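Local coordinates for protein acyltransferase (Actinoplanes teichomyceticus, PDB 4Q38) that probably transfers long-chain acyl groups from acyl-CoA to the aminosugar of teicoplanin-type glycopeptide antibiotics, and binds coenzyme A and a decanoyl glucosamine, at residues Ala136-His141 and Val150-Leu155; Tyr189-Leu194 and Pro233-His238; Phe196-Gly201 and Arg237-His242. All coordinates share one frame; numbering follows the deposited sequence.

Contact 1 (Ala136-His141 and Val150-Leu155)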
loop_
_atom_site.group_PDB
_atom_site.type_symbol
_atom_site.label_atom_id
_atom_site.label_comp_id
_atom_site.label_asym_id
_atom_site.label_seq_id
_atom_site.Cartn_x
_atom_site.Cartn_y
_atom_site.Cartn_z
ATOM N N ALA A 136 3.985 1.657 -17.748
ATOM C CA ALA A 136 4.967 2.666 -17.343
ATOM C C ALA A 136 5.936 2.163 -16.257
ATOM O O ALA A 136 7.158 2.303 -16.390
ATOM C CB ALA A 136 4.262 3.932 -16.872
ATOM N N VAL A 137 5.411 1.573 -15.185
ATOM C CA VAL A 137 6.314 1.124 -14.110
ATOM C C VAL A 137 7.171 -0.055 -14.569
ATOM O O VAL A 137 8.331 -0.158 -14.184
ATOM C CB VAL A 137 5.598 0.867 -12.752
ATOM C CG1 VAL A 137 4.689 -0.367 -12.808
ATOM C CG2 VAL A 137 6.623 0.750 -11.623
ATOM N N ARG A 138 6.616 -0.929 -15.411
ATOM C CA ARG A 138 7.387 -2.058 -15.941
ATOM C C ARG A 138 8.546 -1.572 -16.827
ATOM O O ARG A 138 9.626 -2.178 -16.832
ATOM C CB ARG A 138 6.491 -3.053 -16.705
ATOM C CG ARG A 138 5.547 -3.880 -15.832
ATOM C CD ARG A 138 6.299 -4.827 -14.911
ATOM N NE ARG A 138 7.024 -5.868 -15.649
ATOM C CZ ARG A 138 8.243 -6.309 -15.339
ATOM N NH1 ARG A 138 8.924 -5.797 -14.306
ATOM N NH2 ARG A 138 8.800 -7.260 -16.079
ATOM N N ARG A 139 8.325 -0.481 -17.562
ATOM C CA ARG A 139 9.400 0.138 -18.355
ATOM C C ARG A 139 10.487 0.688 -17.438
ATOM O O ARG A 139 11.675 0.543 -17.723
ATOM C CB ARG A 139 8.869 1.248 -19.265
ATOM C CG ARG A 139 8.053 0.745 -20.450
ATOM C CD ARG A 139 7.847 1.824 -21.506
ATOM N NE ARG A 139 6.998 2.936 -21.049
ATOM C CZ ARG A 139 5.662 2.939 -21.075
ATOM N NH1 ARG A 139 4.985 1.883 -21.518
ATOM N NH2 ARG A 139 4.994 4.001 -20.645
ATOM N N PHE A 140 10.070 1.311 -16.336
ATOM C CA PHE A 140 11.011 1.801 -15.330
ATOM C C PHE A 140 11.821 0.656 -14.717
ATOM O O PHE A 140 13.047 0.769 -14.610
ATOM C CB PHE A 140 10.300 2.636 -14.249
ATOM C CG PHE A 140 11.234 3.227 -13.226
ATOM C CD1 PHE A 140 12.084 4.288 -13.558
ATOM C CD2 PHE A 140 11.260 2.732 -11.922
ATOM C CE1 PHE A 140 12.944 4.835 -12.608
ATOM C CE2 PHE A 140 12.113 3.276 -10.969
ATOM C CZ PHE A 140 12.959 4.326 -11.316
ATOM N N HIS A 141 11.146 -0.439 -14.330
ATOM C CA HIS A 141 11.833 -1.656 -13.853
ATOM C C HIS A 141 12.903 -2.119 -14.817
ATOM O O HIS A 141 14.045 -2.426 -14.421
ATOM C CB HIS A 141 10.849 -2.816 -13.607
ATOM C CG HIS A 141 9.907 -2.603 -12.438
ATOM N ND1 HIS A 141 8.769 -3.314 -12.289
ATOM C CD2 HIS A 141 9.958 -1.712 -11.360
ATOM C CE1 HIS A 141 8.131 -2.919 -11.166
ATOM N NE2 HIS A 141 8.854 -1.931 -10.600
ATOM N N VAL A 150 11.030 -10.006 -9.747
ATOM C CA VAL A 150 10.969 -9.056 -8.631
ATOM C C VAL A 150 9.910 -7.999 -8.940
ATOM O O VAL A 150 9.097 -7.663 -8.080
ATOM C CB VAL A 150 12.347 -8.408 -8.336
ATOM C CG1 VAL A 150 12.217 -7.304 -7.297
ATOM C CG2 VAL A 150 13.340 -9.463 -7.865
ATOM N N GLY A 151 9.923 -7.492 -10.172
ATOM C CA GLY A 151 8.936 -6.515 -10.626
ATOM C C GLY A 151 7.514 -7.024 -10.440
ATOM O O GLY A 151 6.673 -6.338 -9.858
ATOM N N TRP A 152 7.248 -8.237 -10.934
ATOM C CA TRP A 152 5.922 -8.841 -10.778
ATOM C C TRP A 152 5.574 -9.139 -9.340
ATOM O O TRP A 152 4.485 -8.798 -8.892
ATOM C CB TRP A 152 5.766 -10.079 -11.676
ATOM C CG TRP A 152 5.630 -9.690 -13.130
ATOM C CD1 TRP A 152 6.497 -9.994 -14.179
ATOM C CD2 TRP A 152 4.570 -8.871 -13.739
ATOM N NE1 TRP A 152 6.050 -9.452 -15.364
ATOM C CE2 TRP A 152 4.905 -8.760 -15.171
ATOM C CE3 TRP A 152 3.409 -8.249 -13.264
ATOM C CZ2 TRP A 152 4.103 -8.056 -16.067
ATOM C CZ3 TRP A 152 2.613 -7.534 -14.177
ATOM C CH2 TRP A 152 2.951 -7.445 -15.545
ATOM N N GLU A 153 6.498 -9.745 -8.599
ATOM C CA GLU A 153 6.261 -10.041 -7.176
ATOM C C GLU A 153 5.840 -8.774 -6.417
ATOM O O GLU A 153 4.932 -8.804 -5.588
ATOM C CB GLU A 153 7.514 -10.646 -6.543
ATOM C CG GLU A 153 7.332 -11.221 -5.146
ATOM C CD GLU A 153 8.646 -11.724 -4.563
ATOM O OE1 GLU A 153 9.472 -12.253 -5.338
ATOM O OE2 GLU A 153 8.863 -11.584 -3.335
ATOM N N THR A 154 6.507 -7.665 -6.719
ATOM C CA THR A 154 6.176 -6.370 -6.117
ATOM C C THR A 154 4.742 -5.936 -6.438
ATOM O O THR A 154 3.985 -5.545 -5.550
ATOM C CB THR A 154 7.192 -5.312 -6.575
ATOM O OG1 THR A 154 8.507 -5.718 -6.155
ATOM C CG2 THR A 154 6.851 -3.927 -5.995
ATOM N N LEU A 155 4.369 -6.016 -7.712
ATOM C CA LEU A 155 3.069 -5.527 -8.158
ATOM C C LEU A 155 1.879 -6.373 -7.694
ATOM O O LEU A 155 0.750 -5.888 -7.718
ATOM C CB LEU A 155 3.057 -5.348 -9.694
ATOM C CG LEU A 155 4.058 -4.316 -10.239
ATOM C CD1 LEU A 155 4.034 -4.270 -11.764
ATOM C CD2 LEU A 155 3.810 -2.922 -9.663
#

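Contact 2 (Tyr189-Leu194 and Pro233-His238). With SO4 (sulfate ion), chain C.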
loop_
_atom_site.group_PDB
_atom_site.type_symbol
_atom_site.label_atom_id
_atom_site.label_comp_id
_atom_site.label_asym_id
_atom_site.label_seq_id
_atom_site.Cartn_x
_atom_site.Cartn_y
_atom_site.Cartn_z
ATOM N N TYR A 189 9.968 -2.261 -3.539
ATOM C CA TYR A 189 10.234 -3.606 -4.088
ATOM C C TYR A 189 10.022 -4.696 -3.058
ATOM O O TYR A 189 10.511 -4.602 -1.933
ATOM C CB TYR A 189 11.658 -3.693 -4.694
ATOM C CG TYR A 189 11.756 -2.764 -5.862
ATOM C CD1 TYR A 189 11.305 -3.160 -7.123
ATOM C CD2 TYR A 189 12.215 -1.448 -5.697
ATOM C CE1 TYR A 189 11.335 -2.294 -8.198
ATOM C CE2 TYR A 189 12.239 -0.570 -6.768
ATOM C CZ TYR A 189 11.793 -0.998 -8.011
ATOM O OH TYR A 189 11.798 -0.139 -9.086
ATOM N N ARG A 190 9.286 -5.731 -3.446
ATOM C CA ARG A 190 9.152 -6.904 -2.591
ATOM C C ARG A 190 10.331 -7.838 -2.858
ATOM O O ARG A 190 10.553 -8.287 -3.992
ATOM C CB ARG A 190 7.809 -7.622 -2.806
ATOM C CG ARG A 190 7.635 -8.809 -1.857
ATOM C CD ARG A 190 6.246 -9.427 -1.864
ATOM N NE ARG A 190 6.180 -10.442 -0.813
ATOM C CZ ARG A 190 5.067 -10.872 -0.229
ATOM N NH1 ARG A 190 3.876 -10.388 -0.587
ATOM N NH2 ARG A 190 5.152 -11.781 0.733
ATOM N N LEU A 191 11.083 -8.112 -1.803
ATOM C CA LEU A 191 12.276 -8.929 -1.896
ATOM C C LEU A 191 12.114 -10.142 -0.980
ATOM O O LEU A 191 12.764 -10.261 0.065
ATOM C CB LEU A 191 13.509 -8.086 -1.526
ATOM C CG LEU A 191 13.773 -6.796 -2.329
ATOM C CD1 LEU A 191 15.064 -6.147 -1.834
ATOM C CD2 LEU A 191 13.866 -7.005 -3.841
ATOM N N GLY A 192 11.220 -11.044 -1.370
ATOM C CA GLY A 192 10.889 -12.193 -0.516
ATOM C C GLY A 192 9.747 -11.823 0.405
ATOM O O GLY A 192 8.745 -11.274 -0.061
ATOM N N ARG A 193 9.884 -12.124 1.702
ATOM C CA ARG A 193 8.787 -11.896 2.658
ATOM C C ARG A 193 8.562 -10.400 2.928
ATOM O O ARG A 193 7.433 -9.972 3.171
ATOM C CB ARG A 193 9.040 -12.650 3.981
ATOM C CG ARG A 193 7.865 -12.641 4.965
ATOM C CD ARG A 193 6.644 -13.288 4.324
ATOM N NE ARG A 193 5.385 -13.087 5.054
ATOM C CZ ARG A 193 4.632 -11.989 5.016
ATOM N NH1 ARG A 193 5.016 -10.912 4.319
ATOM N NH2 ARG A 193 3.493 -11.958 5.697
ATOM N N LEU A 194 9.639 -9.619 2.884
ATOM C CA LEU A 194 9.563 -8.181 3.184
ATOM C C LEU A 194 9.634 -7.319 1.934
ATOM O O LEU A 194 10.186 -7.734 0.915
ATOM C CB LEU A 194 10.729 -7.781 4.082
ATOM C CG LEU A 194 10.975 -8.586 5.350
ATOM C CD1 LEU A 194 12.233 -8.034 5.991
ATOM C CD2 LEU A 194 9.766 -8.475 6.273
ATOM N N PRO A 233 22.331 -5.610 -1.513
ATOM C CA PRO A 233 22.743 -5.971 -2.881
ATOM C C PRO A 233 21.751 -5.500 -3.948
ATOM O O PRO A 233 22.158 -5.046 -5.025
ATOM C CB PRO A 233 22.768 -7.506 -2.859
ATOM C CG PRO A 233 22.931 -7.868 -1.430
ATOM C CD PRO A 233 22.283 -6.780 -0.618
ATOM N N PHE A 234 20.455 -5.611 -3.657
ATOM C CA PHE A 234 19.454 -5.189 -4.615
ATOM C C PHE A 234 19.557 -3.687 -4.903
ATOM O O PHE A 234 19.659 -3.277 -6.055
ATOM C CB PHE A 234 18.041 -5.501 -4.119
ATOM C CG PHE A 234 16.967 -5.135 -5.110
ATOM C CD1 PHE A 234 16.666 -5.980 -6.174
ATOM C CD2 PHE A 234 16.268 -3.942 -4.985
ATOM C CE1 PHE A 234 15.671 -5.647 -7.093
ATOM C CE2 PHE A 234 15.281 -3.593 -5.900
ATOM C CZ PHE A 234 14.977 -4.451 -6.952
ATOM N N PHE A 235 19.525 -2.879 -3.852
ATOM C CA PHE A 235 19.534 -1.426 -4.053
ATOM C C PHE A 235 20.880 -0.863 -4.516
ATOM O O PHE A 235 20.918 0.078 -5.324
ATOM C CB PHE A 235 18.955 -0.708 -2.834
ATOM C CG PHE A 235 17.462 -0.909 -2.689
ATOM C CD1 PHE A 235 16.566 -0.106 -3.391
ATOM C CD2 PHE A 235 16.957 -1.942 -1.897
ATOM C CE1 PHE A 235 15.192 -0.302 -3.285
ATOM C CE2 PHE A 235 15.584 -2.146 -1.783
ATOM C CZ PHE A 235 14.701 -1.318 -2.471
ATOM N N ASP A 236 21.979 -1.455 -4.052
ATOM C CA ASP A 236 23.295 -1.003 -4.502
ATOM C C ASP A 236 23.513 -1.333 -5.974
ATOM O O ASP A 236 24.168 -0.569 -6.689
ATOM C CB ASP A 236 24.421 -1.536 -3.615
ATOM C CG ASP A 236 24.427 -0.912 -2.233
ATOM O OD1 ASP A 236 23.661 0.042 -1.959
ATOM O OD2 ASP A 236 25.211 -1.373 -1.398
ATOM N N ARG A 237 22.923 -2.433 -6.447
ATOM C CA ARG A 237 22.951 -2.727 -7.882
ATOM C C ARG A 237 22.057 -1.842 -8.750
ATOM O O ARG A 237 22.502 -1.350 -9.790
ATOM C CB ARG A 237 22.637 -4.210 -8.177
ATOM C CG ARG A 237 23.800 -5.144 -7.878
ATOM C CD ARG A 237 24.958 -4.975 -8.856
ATOM N NE ARG A 237 24.695 -5.643 -10.128
ATOM C CZ ARG A 237 25.626 -5.938 -11.034
ATOM N NH1 ARG A 237 26.900 -5.625 -10.819
ATOM N NH2 ARG A 237 25.284 -6.554 -12.159
ATOM N N HIS A 238 20.795 -1.662 -8.359
ATOM C CA HIS A 238 19.840 -0.989 -9.249
ATOM C C HIS A 238 19.628 0.476 -8.966
ATOM O O HIS A 238 19.221 1.221 -9.855
ATOM C CB HIS A 238 18.509 -1.738 -9.277
ATOM C CG HIS A 238 18.667 -3.206 -9.609
ATOM N ND1 HIS A 238 19.159 -3.629 -10.786
ATOM C CD2 HIS A 238 18.403 -4.346 -8.858
ATOM C CE1 HIS A 238 19.219 -4.986 -10.788
ATOM N NE2 HIS A 238 18.751 -5.421 -9.612
HETATM S S SO4 C . 22.864 -10.126 -11.595
HETATM O O1 SO4 C . 22.337 -9.350 -10.439
HETATM O O2 SO4 C . 23.587 -9.235 -12.534
HETATM O O3 SO4 C . 23.795 -11.188 -11.118
HETATM O O4 SO4 C . 21.726 -10.737 -12.322
#

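Contact 3 (Phe196-Gly201 and Arg237-His242). With SO4 (sulfate ion), chain C.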
loop_
_atom_site.group_PDB
_atom_site.type_symbol
_atom_site.label_atom_id
_atom_site.label_comp_id
_atom_site.label_asym_id
_atom_site.label_seq_id
_atom_site.Cartn_x
_atom_site.Cartn_y
_atom_site.Cartn_z
ATOM N N PHE A 196 10.877 -3.317 0.640
ATOM C CA PHE A 196 11.768 -2.196 0.961
ATOM C C PHE A 196 11.471 -1.018 0.056
ATOM O O PHE A 196 11.359 -1.178 -1.156
ATOM C CB PHE A 196 13.245 -2.604 0.801
ATOM C CG PHE A 196 13.676 -3.687 1.748
ATOM C CD1 PHE A 196 14.128 -3.377 3.022
ATOM C CD2 PHE A 196 13.591 -5.029 1.377
ATOM C CE1 PHE A 196 14.501 -4.381 3.917
ATOM C CE2 PHE A 196 13.970 -6.036 2.261
ATOM C CZ PHE A 196 14.413 -5.714 3.536
ATOM N N SER A 197 11.354 0.164 0.656
ATOM C CA SER A 197 11.161 1.395 -0.108
ATOM C C SER A 197 12.392 2.305 -0.041
ATOM O O SER A 197 13.033 2.420 1.004
ATOM C CB SER A 197 9.956 2.169 0.425
ATOM O OG SER A 197 10.117 2.390 1.815
ATOM N N LEU A 198 12.700 2.952 -1.158
ATOM C CA LEU A 198 13.677 4.041 -1.175
ATOM C C LEU A 198 13.122 5.148 -0.295
ATOM O O LEU A 198 11.982 5.565 -0.455
ATOM C CB LEU A 198 13.873 4.570 -2.590
ATOM C CG LEU A 198 14.451 3.628 -3.646
ATOM C CD1 LEU A 198 14.167 4.176 -5.037
ATOM C CD2 LEU A 198 15.944 3.474 -3.433
ATOM N N ALA A 199 13.918 5.593 0.666
ATOM C CA ALA A 199 13.454 6.599 1.616
ATOM C C ALA A 199 14.590 7.509 2.055
ATOM O O ALA A 199 15.760 7.191 1.871
ATOM C CB ALA A 199 12.821 5.925 2.828
ATOM N N THR A 200 14.234 8.650 2.635
ATOM C CA THR A 200 15.229 9.551 3.219
ATOM C C THR A 200 14.730 10.075 4.554
ATOM O O THR A 200 13.535 10.322 4.723
ATOM C CB THR A 200 15.531 10.761 2.324
ATOM O OG1 THR A 200 14.322 11.492 2.111
ATOM C CG2 THR A 200 16.116 10.326 0.976
ATOM N N GLY A 201 15.642 10.248 5.505
ATOM C CA GLY A 201 15.262 10.844 6.778
ATOM C C GLY A 201 14.984 12.332 6.594
ATOM O O GLY A 201 15.129 12.871 5.495
ATOM N N ARG A 237 22.923 -2.433 -6.447
ATOM C CA ARG A 237 22.951 -2.727 -7.882
ATOM C C ARG A 237 22.057 -1.842 -8.750
ATOM O O ARG A 237 22.502 -1.350 -9.790
ATOM C CB ARG A 237 22.637 -4.210 -8.177
ATOM C CG ARG A 237 23.800 -5.144 -7.878
ATOM C CD ARG A 237 24.958 -4.975 -8.856
ATOM N NE ARG A 237 24.695 -5.643 -10.128
ATOM C CZ ARG A 237 25.626 -5.938 -11.034
ATOM N NH1 ARG A 237 26.900 -5.625 -10.819
ATOM N NH2 ARG A 237 25.284 -6.554 -12.159
ATOM N N HIS A 238 20.795 -1.662 -8.359
ATOM C CA HIS A 238 19.840 -0.989 -9.249
ATOM C C HIS A 238 19.628 0.476 -8.966
ATOM O O HIS A 238 19.221 1.221 -9.855
ATOM C CB HIS A 238 18.509 -1.738 -9.277
ATOM C CG HIS A 238 18.667 -3.206 -9.609
ATOM N ND1 HIS A 238 19.159 -3.629 -10.786
ATOM C CD2 HIS A 238 18.403 -4.346 -8.858
ATOM C CE1 HIS A 238 19.219 -4.986 -10.788
ATOM N NE2 HIS A 238 18.751 -5.421 -9.612
ATOM N N PHE A 239 19.890 0.886 -7.733
ATOM C CA PHE A 239 19.798 2.303 -7.334
ATOM C C PHE A 239 21.095 2.662 -6.612
ATOM O O PHE A 239 21.076 3.009 -5.417
ATOM C CB PHE A 239 18.583 2.535 -6.424
ATOM C CG PHE A 239 17.281 2.131 -7.053
ATOM C CD1 PHE A 239 16.825 0.815 -6.954
ATOM C CD2 PHE A 239 16.527 3.051 -7.772
ATOM C CE1 PHE A 239 15.625 0.431 -7.554
ATOM C CE2 PHE A 239 15.332 2.675 -8.377
ATOM C CZ PHE A 239 14.879 1.368 -8.257
ATOM N N PRO A 240 22.235 2.563 -7.322
ATOM C CA PRO A 240 23.524 2.744 -6.648
ATOM C C PRO A 240 23.666 4.147 -6.067
ATOM O O PRO A 240 24.420 4.336 -5.118
ATOM C CB PRO A 240 24.558 2.533 -7.769
ATOM C CG PRO A 240 23.811 2.776 -9.027
ATOM C CD PRO A 240 22.399 2.340 -8.769
ATOM N N GLU A 241 22.914 5.101 -6.606
ATOM C CA GLU A 241 22.977 6.488 -6.107
ATOM C C GLU A 241 22.376 6.634 -4.708
ATOM O O GLU A 241 22.615 7.637 -4.032
ATOM C CB GLU A 241 22.283 7.449 -7.085
ATOM C CG GLU A 241 20.762 7.298 -7.158
ATOM C CD GLU A 241 20.306 6.136 -8.037
ATOM O OE1 GLU A 241 21.152 5.443 -8.628
ATOM O OE2 GLU A 241 19.087 5.915 -8.137
ATOM N N HIS A 242 21.584 5.650 -4.270
ATOM C CA HIS A 242 20.884 5.790 -2.990
ATOM C C HIS A 242 21.799 5.587 -1.813
ATOM O O HIS A 242 21.977 6.496 -1.009
ATOM C CB HIS A 242 19.640 4.901 -2.911
ATOM C CG HIS A 242 18.710 5.265 -1.782
ATOM N ND1 HIS A 242 18.070 6.449 -1.729
ATOM C CD2 HIS A 242 18.326 4.558 -0.643
ATOM C CE1 HIS A 242 17.309 6.501 -0.620
ATOM N NE2 HIS A 242 17.459 5.342 0.045
HETATM S S SO4 C . 22.864 -10.126 -11.595
HETATM O O1 SO4 C . 22.337 -9.350 -10.439
HETATM O O2 SO4 C . 23.587 -9.235 -12.534
HETATM O O3 SO4 C . 23.795 -11.188 -11.118
HETATM O O4 SO4 C . 21.726 -10.737 -12.322
#

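Contact 1 (Ala136-His141 and Val150-Leu155)
Arg138 lies across the indole of Trp152 where helix 125-143 meets helix 148-155, a helical hairpin in the N-terminal acyltransferase region. The two short axes run roughly antiparallel, at 142°, and come no closer than 10.7 Å, a separation bridged largely by side chains.

The cationic part of the contact is a cation-pi pair. Arg138 CZ sits 4.2 Å from the centroid of the Trp152 five-membered ring, over its face, with the guanidinium inclined 48° to the indole plane. Turns at chi2 and chi3 (both -66°) bend the arginine across the indole, so that CD also makes a CH-pi contact with the six-membered ring. Arg62 adds a second cation-pi partner to the same tryptophan.

Polar contacts fix the rotation of the guanidinium. NH2 forms a salt bridge with Asp148, just ahead of Val150, while NH1 donates to ND1 of His141 one turn along its own helix, nearly in both planes. The imidazole is thereby held with ND1 as an acceptor, consistent with its proton residing on NE2.

Apolar contact completes the interface. Val137 CG1 and the methyls of Leu155 meet tip to tip, CG1 to CD1 being 4.1 Å, and Arg138 CD reaches the same CD1 at 3.9 Å. The backbones of the two segments come closest at Gly151, whose CA is 6.5 Å from that of His141. Against the imidazole itself, Gly151 CA lies 3.6 Å from His141 ND1.

Contact 2 (Tyr189-Leu194 and Pro233-His238)
Tyr189 meets Phe234 obliquely: Phe234 CE2 lies over one face of the Tyr189 ring, 3.6 Å from Tyr189 CG, with the two ring planes inclined at 51°. Tyr189 CD2 also touches Phe235 CE1 (4.0 Å), so the tyrosine meets two successive aromatic residues of the helix, while its hydroxyl is hydrogen-bonded to the carbonyl O of Gly186.

Arg190 takes no part in the contact with the helix; its NE donates to the O of Gly192 at 2.8 Å, almost straight, in the guanidinium plane, tying the extended side chain to the turn that follows.

Leu191, two residues on from Tyr189, points toward the helix as the tyrosine does. Its CD2 stands over the centre of the Phe234 ring, 3.8 Å from the centroid and 10° off the normal, a CH-pi contact; CD1 reaches Phe234 CB and Phe235 CE2. With CG anti to the backbone N (chi1 -177°) the Phe234 ring is carried toward the strand, and His238 CD2 lies over its opposite face. Farther along the helix, Arg237 NH2 makes a weak hydrogen bond to O2 of a sulfate, probably from the crystallisation liquor.

Arg193, beyond the turn, touches coenzyme A. In the GNAT-like domain, helix 221-238 packs on a face of the mixed sheet at one outermost strand, 188-191, with Phe235 continuing onto strand 194-200 and Val150 of helix 148-155 closing against both Leu191 and Phe234.

Contact 3 (Phe196-Gly201 and Arg237-His242)
Strand 194-200 of the GNAT-like sheet is met here by the chain as it leaves helix 221-238, and Leu198 makes the largest part of the contact. Its two methyls divide between two rings. CD1 rests over one face of Phe239, 4.1 Å from the ring centroid and displaced toward the rim, a CH-pi contact. CD2 makes a second one over a face of His242, 3.9 Å from that centroid and 18° off the normal. The leucine crosses Phe239 at about a right angle but runs past His242 in the opposite direction.

Phe239 is the first residue to depart from helical backbone angles, and the hydrogen bond from His242 N to Phe239 O (2.9 Å) closes the turn that follows. This turn returns the chain toward the sheet, bringing both rings to the same leucine. His242 extends with CG anti to its own backbone N (chi1 -165°), which carries the imidazole alongside the strand.

There the rim of the ring reaches the backbone. Ala199 O lies near the imidazole plane, 3.0 Å from His242 CE1 and 3.1 Å from NE2. NE2 is hydrogen-bonded to the carbonyl O of His207, on the adjacent strand 206-211, so the imidazole lies against two neighbouring strands. His104 meets it edge-to-face.

Ser197 and His207 bind N-acetyl-D-glucosamine in a structure of this protein, though that sugar is absent here. Ala199 touches the His207 side chain, while Ser197, two residues earlier, points its CB away from the turn and hydrogen-bonds through OG to NE2 of His211.

How the contacts relate
The three contacts illustrate how contacts within and between two regions of a chain can abut. Contact 1 comes first in the chain, within the N-terminal acyltransferase region; contacts 2 and 3 follow in the GNAT-like region, both using helix 221-238 and its end, and neighbouring strands 188-191 and 194-200 of one sheet. Their centres lie about 10 Å apart, and contact 1 is about 12 Å from contact 2 and 16 Å from contact 3. A probable hydrogen bond from Arg190 N to Thr154 OG1 (2.8 Å) links contacts 1 and 2, while Phe140 packs on Phe239. The helical hairpin is thus coupled to the sheet carrying Ser197, which binds N-acetyl-D-glucosamine in a structure of this protein.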